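Long-range contact in Iron(3+)-hydroxamate-binding protein FhuD (PDB 3G9Q), which binds iron(3+)-hydroxamate complexes such as ferrichrome and hands them to the membrane permease of the FhuCBGD ABC importer: residues 146-160 with 203-216. Numbering follows the deposited sequence.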
ATOM      1  N   LYS A 146      -0.051  -9.434  21.869  1.00 60.48           N
ATOM      2  CA  LYS A 146      -1.437  -9.119  21.600  1.00 51.15           C
ATOM      3  C   LYS A 146      -1.649  -9.290  20.095  1.00 48.54           C
ATOM      4  O   LYS A 146      -0.733  -9.080  19.291  1.00 50.62           O
ATOM      5  CB  LYS A 146      -1.755  -7.694  22.036  1.00 56.67           C
ATOM      6  CG  LYS A 146      -2.793  -7.591  23.149  1.00 60.29           C
ATOM      7  CD  LYS A 146      -2.368  -8.291  24.419  1.00 64.45           C
ATOM      8  CE  LYS A 146      -3.257  -7.871  25.579  1.00 62.09           C
ATOM      9  NZ  LYS A 146      -3.056  -6.434  25.900  1.00 71.73           N
ATOM     10  N   THR A 147      -2.858  -9.698  19.732  1.00 43.89           N
ATOM     11  CA  THR A 147      -3.225  -9.939  18.350  1.00 42.89           C
ATOM     12  C   THR A 147      -3.774  -8.701  17.678  1.00 47.34           C
ATOM     13  O   THR A 147      -4.283  -7.782  18.331  1.00 45.95           O
ATOM     14  CB  THR A 147      -4.306 -10.991  18.271  1.00 52.04           C
ATOM     15  OG1 THR A 147      -5.494 -10.500  18.914  1.00 38.74           O
ATOM     16  CG2 THR A 147      -3.844 -12.268  18.961  1.00 48.26           C
ATOM     17  N   ILE A 148      -3.699  -8.684  16.360  1.00 41.79           N
ATOM     18  CA  ILE A 148      -4.201  -7.543  15.634  1.00 36.25           C
ATOM     19  C   ILE A 148      -4.915  -7.980  14.369  1.00 38.23           C
ATOM     20  O   ILE A 148      -4.466  -8.891  13.681  1.00 42.96           O
ATOM     21  CB  ILE A 148      -3.054  -6.573  15.311  1.00 47.65           C
ATOM     22  CG1 ILE A 148      -3.432  -5.709  14.114  1.00 47.65           C
ATOM     23  CG2 ILE A 148      -1.764  -7.333  15.082  1.00 41.11           C
ATOM     24  CD1 ILE A 148      -3.255  -6.285  12.679  1.00 72.95           C
ATOM     25  N   SER A 149      -6.042  -7.334  14.077  1.00 31.89           N
ATOM     26  CA  SER A 149      -6.839  -7.660  12.899  1.00 26.28           C
ATOM     27  C   SER A 149      -6.802  -6.560  11.871  1.00 29.88           C
ATOM     28  O   SER A 149      -6.517  -5.407  12.184  1.00 30.68           O
ATOM     29  CB  SER A 149      -8.313  -7.866  13.270  1.00 32.59           C
ATOM     30  OG  SER A 149      -8.487  -8.788  14.316  1.00 33.09           O
ATOM     31  N   ILE A 150      -7.099  -6.920  10.633  1.00 31.14           N
ATOM     32  CA  ILE A 150      -7.181  -5.926   9.578  1.00 42.14           C
ATOM     33  C   ILE A 150      -8.430  -6.237   8.775  1.00 52.60           C
ATOM     34  O   ILE A 150      -8.553  -7.325   8.200  1.00 57.13           O
ATOM     35  CB  ILE A 150      -5.987  -5.951   8.631  1.00 41.34           C
ATOM     36  CG1 ILE A 150      -4.692  -5.725   9.424  1.00 36.20           C
ATOM     37  CG2 ILE A 150      -6.192  -4.872   7.558  1.00 22.86           C
ATOM     38  CD1 ILE A 150      -3.409  -6.017   8.651  1.00 35.76           C
HETATM   39  N   MSE A 151      -9.370  -5.300   8.744  1.00 46.73           N
HETATM   40  CA  MSE A 151     -10.587  -5.537   7.992  1.00 54.09           C
HETATM   41  C   MSE A 151     -11.255  -4.313   7.404  1.00 51.75           C
HETATM   42  O   MSE A 151     -11.214  -3.221   7.970  1.00 44.15           O
HETATM   43  CB  MSE A 151     -11.590  -6.345   8.838  1.00 57.63           C
HETATM   44  CG  MSE A 151     -11.721  -5.950  10.313  1.00 68.23           C
HETATM   45 SE   MSE A 151     -12.746  -7.237  11.458  1.00 87.40          SE
HETATM   46  CE  MSE A 151     -11.345  -8.569  11.854  1.00 75.47           C
ATOM     47  N   GLN A 152     -11.847  -4.507   6.230  1.00 56.07           N
ATOM     48  CA  GLN A 152     -12.547  -3.427   5.549  1.00 58.59           C
ATOM     49  C   GLN A 152     -13.959  -3.840   5.230  1.00 53.76           C
ATOM     50  O   GLN A 152     -14.245  -5.011   4.980  1.00 50.57           O
ATOM     51  CB  GLN A 152     -11.831  -3.025   4.264  1.00 64.97           C
ATOM     52  CG  GLN A 152     -10.438  -2.478   4.491  1.00 61.24           C
ATOM     53  CD  GLN A 152      -9.795  -2.043   3.204  1.00 57.27           C
ATOM     54  OE1 GLN A 152      -9.618  -2.842   2.281  1.00 48.53           O
ATOM     55  NE2 GLN A 152      -9.446  -0.768   3.128  1.00 58.40           N
ATOM     56  N   THR A 153     -14.834  -2.851   5.219  1.00 50.50           N
ATOM     57  CA  THR A 153     -16.242  -3.076   4.972  1.00 52.97           C
ATOM     58  C   THR A 153     -16.674  -2.606   3.593  1.00 53.52           C
ATOM     59  O   THR A 153     -16.158  -1.616   3.071  1.00 58.32           O
ATOM     60  CB  THR A 153     -17.080  -2.335   6.026  1.00 53.55           C
ATOM     61  OG1 THR A 153     -18.463  -2.682   5.882  1.00 79.53           O
ATOM     62  CG2 THR A 153     -16.912  -0.821   5.864  1.00 60.70           C
ATOM     63  N   ASN A 154     -17.628  -3.331   3.017  1.00 50.53           N
ATOM     64  CA  ASN A 154     -18.176  -3.012   1.706  1.00 51.87           C
ATOM     65  C   ASN A 154     -19.569  -3.608   1.591  1.00 56.63           C
ATOM     66  O   ASN A 154     -19.738  -4.719   1.096  1.00 61.92           O
ATOM     67  CB  ASN A 154     -17.294  -3.578   0.598  1.00 56.66           C
ATOM     68  CG  ASN A 154     -17.855  -3.300  -0.784  1.00 65.83           C
ATOM     69  OD1 ASN A 154     -18.127  -2.145  -1.143  1.00 65.48           O
ATOM     70  ND2 ASN A 154     -18.030  -4.357  -1.570  1.00 61.16           N
ATOM     71  N   GLY A 155     -20.564  -2.865   2.052  1.00 53.33           N
ATOM     72  CA  GLY A 155     -21.924  -3.356   1.991  1.00 56.56           C
ATOM     73  C   GLY A 155     -22.179  -4.333   3.116  1.00 68.07           C
ATOM     74  O   GLY A 155     -21.951  -4.017   4.286  1.00 66.69           O
ATOM     75  N   LYS A 156     -22.654  -5.525   2.769  1.00 74.99           N
ATOM     76  CA  LYS A 156     -22.934  -6.552   3.766  1.00 81.00           C
ATOM     77  C   LYS A 156     -21.697  -7.422   4.040  1.00 83.99           C
ATOM     78  O   LYS A 156     -21.582  -8.054   5.098  1.00 86.94           O
ATOM     79  CB  LYS A 156     -24.111  -7.421   3.302  1.00 82.95           C
ATOM     80  CG  LYS A 156     -25.458  -6.689   3.263  1.00 85.34           C
ATOM     81  CD  LYS A 156     -26.611  -7.647   2.947  1.00 86.65           C
ATOM     82  CE  LYS A 156     -27.963  -6.928   2.871  1.00 86.78           C
ATOM     83  NZ  LYS A 156     -28.358  -6.297   4.161  1.00 80.34           N
ATOM     84  N   ASP A 157     -20.766  -7.429   3.088  1.00 77.78           N
ATOM     85  CA  ASP A 157     -19.537  -8.209   3.206  1.00 73.82           C
ATOM     86  C   ASP A 157     -18.444  -7.493   3.981  1.00 66.48           C
ATOM     87  O   ASP A 157     -18.298  -6.278   3.888  1.00 56.19           O
ATOM     88  CB  ASP A 157     -19.003  -8.556   1.815  1.00 81.22           C
ATOM     89  CG  ASP A 157     -19.926  -9.470   1.054  1.00 84.73           C
ATOM     90  OD1 ASP A 157     -19.790  -9.542  -0.192  1.00 84.45           O
ATOM     91  OD2 ASP A 157     -20.780 -10.116   1.712  1.00 81.06           O
ATOM     92  N   ILE A 158     -17.676  -8.268   4.739  1.00 66.95           N
ATOM     93  CA  ILE A 158     -16.565  -7.742   5.526  1.00 64.04           C
ATOM     94  C   ILE A 158     -15.324  -8.562   5.175  1.00 61.03           C
ATOM     95  O   ILE A 158     -15.338  -9.799   5.245  1.00 57.04           O
ATOM     96  CB  ILE A 158     -16.839  -7.863   7.038  1.00 62.01           C
ATOM     97  CG1 ILE A 158     -18.063  -7.029   7.412  1.00 57.58           C
ATOM     98  CG2 ILE A 158     -15.627  -7.408   7.825  1.00 42.77           C
ATOM     99  CD1 ILE A 158     -18.661  -7.340   8.783  1.00 59.57           C
ATOM    100  N   TYR A 159     -14.258  -7.873   4.783  1.00 54.11           N
ATOM    101  CA  TYR A 159     -13.019  -8.553   4.411  1.00 54.27           C
ATOM    102  C   TYR A 159     -11.996  -8.526   5.563  1.00 44.81           C
ATOM    103  O   TYR A 159     -11.700  -7.466   6.100  1.00 49.99           O
ATOM    104  CB  TYR A 159     -12.419  -7.901   3.140  1.00 46.38           C
ATOM    105  CG  TYR A 159     -13.418  -7.627   2.014  1.00 52.38           C
ATOM    106  CD1 TYR A 159     -13.812  -6.313   1.704  1.00 63.67           C
ATOM    107  CD2 TYR A 159     -13.971  -8.672   1.261  1.00 48.29           C
ATOM    108  CE1 TYR A 159     -14.734  -6.043   0.666  1.00 53.99           C
ATOM    109  CE2 TYR A 159     -14.897  -8.415   0.223  1.00 57.10           C
ATOM    110  CZ  TYR A 159     -15.272  -7.099  -0.066  1.00 57.51           C
ATOM    111  OH  TYR A 159     -16.179  -6.837  -1.074  1.00 47.26           O
ATOM    112  N   VAL A 160     -11.504  -9.696   5.968  1.00 32.67           N
ATOM    113  CA  VAL A 160     -10.488  -9.788   7.019  1.00 37.24           C
ATOM    114  C   VAL A 160      -9.203 -10.119   6.287  1.00 35.70           C
ATOM    115  O   VAL A 160      -9.021 -11.242   5.823  1.00 36.56           O
ATOM    116  CB  VAL A 160     -10.803 -10.901   8.071  1.00 38.86           C
ATOM    117  CG1 VAL A 160     -11.240 -12.169   7.369  1.00 55.72           C
ATOM    118  CG2 VAL A 160      -9.585 -11.180   8.931  1.00 25.80           C
ATOM    119  N   LEU A 203     -17.798 -12.098  13.141  1.00 56.49           N
ATOM    120  CA  LEU A 203     -16.880 -11.026  13.477  1.00 44.45           C
ATOM    121  C   LEU A 203     -16.182 -11.278  14.820  1.00 43.16           C
ATOM    122  O   LEU A 203     -14.960 -11.199  14.908  1.00 42.22           O
ATOM    123  CB  LEU A 203     -17.628  -9.693  13.495  1.00 39.22           C
ATOM    124  CG  LEU A 203     -16.791  -8.465  13.154  1.00 45.78           C
ATOM    125  CD1 LEU A 203     -16.220  -8.635  11.761  1.00 54.59           C
ATOM    126  CD2 LEU A 203     -17.647  -7.212  13.226  1.00 46.48           C
ATOM    127  N   PRO A 204     -16.940 -11.590  15.881  1.00 41.30           N
ATOM    128  CA  PRO A 204     -16.305 -11.841  17.179  1.00 46.39           C
ATOM    129  C   PRO A 204     -15.358 -13.034  17.146  1.00 45.45           C
ATOM    130  O   PRO A 204     -14.579 -13.233  18.070  1.00 51.97           O
ATOM    131  CB  PRO A 204     -17.490 -12.110  18.103  1.00 44.47           C
ATOM    132  CG  PRO A 204     -18.589 -11.318  17.478  1.00 50.03           C
ATOM    133  CD  PRO A 204     -18.402 -11.606  16.017  1.00 38.49           C
ATOM    134  N   ASP A 205     -15.429 -13.831  16.087  1.00 40.22           N
ATOM    135  CA  ASP A 205     -14.576 -15.002  15.975  1.00 39.92           C
ATOM    136  C   ASP A 205     -13.215 -14.672  15.385  1.00 47.19           C
ATOM    137  O   ASP A 205     -12.253 -15.424  15.549  1.00 48.23           O
ATOM    138  CB  ASP A 205     -15.267 -16.072  15.128  1.00 48.10           C
ATOM    139  CG  ASP A 205     -16.618 -16.475  15.687  1.00 58.78           C
ATOM    140  OD1 ASP A 205     -17.339 -17.246  15.007  1.00 70.55           O
ATOM    141  OD2 ASP A 205     -16.960 -16.021  16.806  1.00 60.50           O
ATOM    142  N   PHE A 206     -13.131 -13.542  14.695  1.00 45.94           N
ATOM    143  CA  PHE A 206     -11.880 -13.114  14.076  1.00 44.16           C
ATOM    144  C   PHE A 206     -11.237 -11.964  14.826  1.00 45.01           C
ATOM    145  O   PHE A 206     -10.024 -11.933  15.002  1.00 46.61           O
ATOM    146  CB  PHE A 206     -12.145 -12.662  12.646  1.00 45.59           C
ATOM    147  CG  PHE A 206     -12.225 -13.779  11.666  1.00 46.58           C
ATOM    148  CD1 PHE A 206     -11.055 -14.372  11.179  1.00 46.31           C
ATOM    149  CD2 PHE A 206     -13.460 -14.219  11.194  1.00 44.95           C
ATOM    150  CE1 PHE A 206     -11.107 -15.383  10.229  1.00 48.49           C
ATOM    151  CE2 PHE A 206     -13.529 -15.233  10.243  1.00 48.77           C
ATOM    152  CZ  PHE A 206     -12.342 -15.819   9.754  1.00 51.00           C
ATOM    153  N   ALA A 207     -12.074 -11.017  15.247  1.00 50.72           N
ATOM    154  CA  ALA A 207     -11.651  -9.821  15.959  1.00 35.86           C
ATOM    155  C   ALA A 207     -10.553 -10.034  16.986  1.00 42.20           C
ATOM    156  O   ALA A 207     -10.677 -10.845  17.909  1.00 41.59           O
ATOM    157  CB  ALA A 207     -12.848  -9.176  16.616  1.00 44.34           C
ATOM    158  N   GLY A 208      -9.471  -9.289  16.809  1.00 40.13           N
ATOM    159  CA  GLY A 208      -8.360  -9.375  17.730  1.00 43.05           C
ATOM    160  C   GLY A 208      -8.426  -8.275  18.770  1.00 41.12           C
ATOM    161  O   GLY A 208      -9.436  -7.569  18.886  1.00 37.60           O
ATOM    162  N   ASP A 209      -7.332  -8.147  19.521  1.00 48.30           N
ATOM    163  CA  ASP A 209      -7.159  -7.157  20.591  1.00 45.85           C
ATOM    164  C   ASP A 209      -7.120  -5.746  20.018  1.00 46.48           C
ATOM    165  O   ASP A 209      -7.664  -4.812  20.607  1.00 46.48           O
ATOM    166  CB  ASP A 209      -5.857  -7.461  21.342  1.00 48.14           C
ATOM    167  CG  ASP A 209      -5.879  -8.831  22.019  1.00 52.75           C
ATOM    168  OD1 ASP A 209      -6.552  -8.961  23.061  1.00 57.46           O
ATOM    169  OD2 ASP A 209      -5.249  -9.780  21.510  1.00 47.43           O
ATOM    170  N   TYR A 210      -6.454  -5.603  18.873  1.00 45.49           N
ATOM    171  CA  TYR A 210      -6.370  -4.317  18.184  1.00 53.41           C
ATOM    172  C   TYR A 210      -6.888  -4.488  16.764  1.00 46.95           C
ATOM    173  O   TYR A 210      -6.646  -5.512  16.129  1.00 41.45           O
ATOM    174  CB  TYR A 210      -4.934  -3.789  18.143  1.00 51.38           C
ATOM    175  CG  TYR A 210      -4.357  -3.498  19.503  1.00 58.12           C
ATOM    176  CD1 TYR A 210      -3.853  -4.533  20.301  1.00 46.68           C
ATOM    177  CD2 TYR A 210      -4.328  -2.193  20.005  1.00 41.62           C
ATOM    178  CE1 TYR A 210      -3.332  -4.283  21.562  1.00 48.11           C
ATOM    179  CE2 TYR A 210      -3.807  -1.929  21.269  1.00 43.17           C
ATOM    180  CZ  TYR A 210      -3.311  -2.979  22.045  1.00 60.69           C
ATOM    181  OH  TYR A 210      -2.789  -2.733  23.305  1.00 67.67           O
ATOM    182  N   ILE A 211      -7.597  -3.481  16.271  1.00 45.93           N
ATOM    183  CA  ILE A 211      -8.153  -3.552  14.934  1.00 47.17           C
ATOM    184  C   ILE A 211      -7.981  -2.301  14.096  1.00 43.66           C
ATOM    185  O   ILE A 211      -8.153  -1.187  14.574  1.00 45.53           O
ATOM    186  CB  ILE A 211      -9.651  -3.854  14.979  1.00 46.83           C
ATOM    187  CG1 ILE A 211      -9.921  -5.038  15.914  1.00 54.51           C
ATOM    188  CG2 ILE A 211     -10.142  -4.149  13.564  1.00 52.68           C
ATOM    189  CD1 ILE A 211      -9.290  -6.370  15.656  1.00 85.90           C
ATOM    190  N   PHE A 212      -7.628  -2.495  12.837  1.00 45.15           N
ATOM    191  CA  PHE A 212      -7.481  -1.384  11.909  1.00 44.23           C
ATOM    192  C   PHE A 212      -8.632  -1.551  10.928  1.00 41.18           C
ATOM    193  O   PHE A 212      -8.517  -2.300   9.968  1.00 51.77           O
ATOM    194  CB  PHE A 212      -6.151  -1.484  11.156  1.00 46.39           C
ATOM    195  CG  PHE A 212      -4.978  -0.973  11.924  1.00 39.84           C
ATOM    196  CD1 PHE A 212      -4.144  -1.838  12.608  1.00 27.53           C
ATOM    197  CD2 PHE A 212      -4.724   0.389  11.988  1.00 36.77           C
ATOM    198  CE1 PHE A 212      -3.078  -1.350  13.348  1.00 43.61           C
ATOM    199  CE2 PHE A 212      -3.663   0.877  12.723  1.00 36.18           C
ATOM    200  CZ  PHE A 212      -2.838   0.008  13.406  1.00 38.42           C
ATOM    201  N   ALA A 213      -9.745  -0.877  11.161  1.00 42.25           N
ATOM    202  CA  ALA A 213     -10.866  -1.045  10.252  1.00 50.00           C
ATOM    203  C   ALA A 213     -11.210   0.204   9.472  1.00 54.87           C
ATOM    204  O   ALA A 213     -10.902   1.327   9.885  1.00 60.95           O
ATOM    205  CB  ALA A 213     -12.088  -1.530  11.006  1.00 47.73           C
ATOM    206  N   GLY A 214     -11.857  -0.003   8.332  1.00 48.59           N
ATOM    207  CA  GLY A 214     -12.254   1.116   7.508  1.00 44.16           C
ATOM    208  C   GLY A 214     -12.999   0.639   6.286  1.00 49.32           C
ATOM    209  O   GLY A 214     -13.099  -0.568   6.048  1.00 46.73           O
ATOM    210  N   PRO A 215     -13.553   1.566   5.492  1.00 50.21           N
ATOM    211  CA  PRO A 215     -14.279   1.150   4.294  1.00 52.36           C
ATOM    212  C   PRO A 215     -13.339   0.599   3.211  1.00 60.17           C
ATOM    213  O   PRO A 215     -12.130   0.865   3.218  1.00 55.06           O
ATOM    214  CB  PRO A 215     -14.993   2.431   3.864  1.00 34.84           C
ATOM    215  CG  PRO A 215     -14.053   3.497   4.313  1.00 40.16           C
ATOM    216  CD  PRO A 215     -13.637   3.028   5.680  1.00 46.46           C
ATOM    217  N   TRP A 216     -13.909  -0.188   2.297  1.00 63.25           N
ATOM    218  CA  TRP A 216     -13.165  -0.782   1.188  1.00 54.30           C
ATOM    219  C   TRP A 216     -12.790   0.295   0.172  1.00 43.99           C
ATOM    220  O   TRP A 216     -11.900   0.096  -0.651  1.00 39.11           O
ATOM    221  CB  TRP A 216     -14.001  -1.867   0.514  1.00 59.35           C
ATOM    222  CG  TRP A 216     -13.294  -2.532  -0.605  1.00 59.83           C
ATOM    223  CD1 TRP A 216     -12.180  -3.312  -0.520  1.00 59.92           C
ATOM    224  CD2 TRP A 216     -13.648  -2.484  -1.989  1.00 64.06           C
ATOM    225  NE1 TRP A 216     -11.816  -3.759  -1.767  1.00 65.25           N
ATOM    226  CE2 TRP A 216     -12.701  -3.266  -2.691  1.00 66.02           C
ATOM    227  CE3 TRP A 216     -14.676  -1.857  -2.709  1.00 62.49           C
ATOM    228  CZ2 TRP A 216     -12.749  -3.440  -4.078  1.00 61.82           C
ATOM    229  CZ3 TRP A 216     -14.724  -2.030  -4.089  1.00 68.29           C
ATOM    230  CH2 TRP A 216     -13.763  -2.818  -4.758  1.00 62.23           C
TER
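T147 and D209 grip each other where two parallel strands begin. D209 OD2 takes the backbone N-H of T147 (N to OD2 3.0 Å, 163° at the hydrogen) on its anti side, and the T147 hydroxyl, OG1 to OD2 2.7 Å, from above the opposite face of the carboxylate. The hydroxyl in turn accepts from D209 N; a chi1 of 64° sets OG1 between T147's own N and carbonyl carbon, within reach of both aspartate atoms. An alanine in place of D209 would probably leave the T147 amide and hydroxyl without their shared acceptor. G208 suits its place by lacking a side chain, since a CB there would run into T147 OG1. From there 148-154 and 210-215 run side by side, S149 N bonding to Y210 O (2.8 Å) and W216 N closing the ladder on T153 O (2.8 Å). These strands neighbour each other in the mixed sheet of the C-terminal lobe, one of two lobes joined by a long helix, as in class III binding proteins; 157-160 returns antiparallel to 148-154 through a type II' turn in which G155 readily takes the positive phi. M151, present as selenomethionine, has a long flexible chain spanning from strand to the short helical turn at 203-206: SE lies 3.8 Å from L203 CD1, and CG 4.0 Å from I211 CG2. V160 CG1 sits over one face of the F206 ring. At the far end W216 packs obliquely on Y159, planes 55° apart, and N154 ND2 donates a hydrogen bond to Y159 OH (3.1 Å). Farther out, H241 stacks on Y210, and W231 touches L203 and A213.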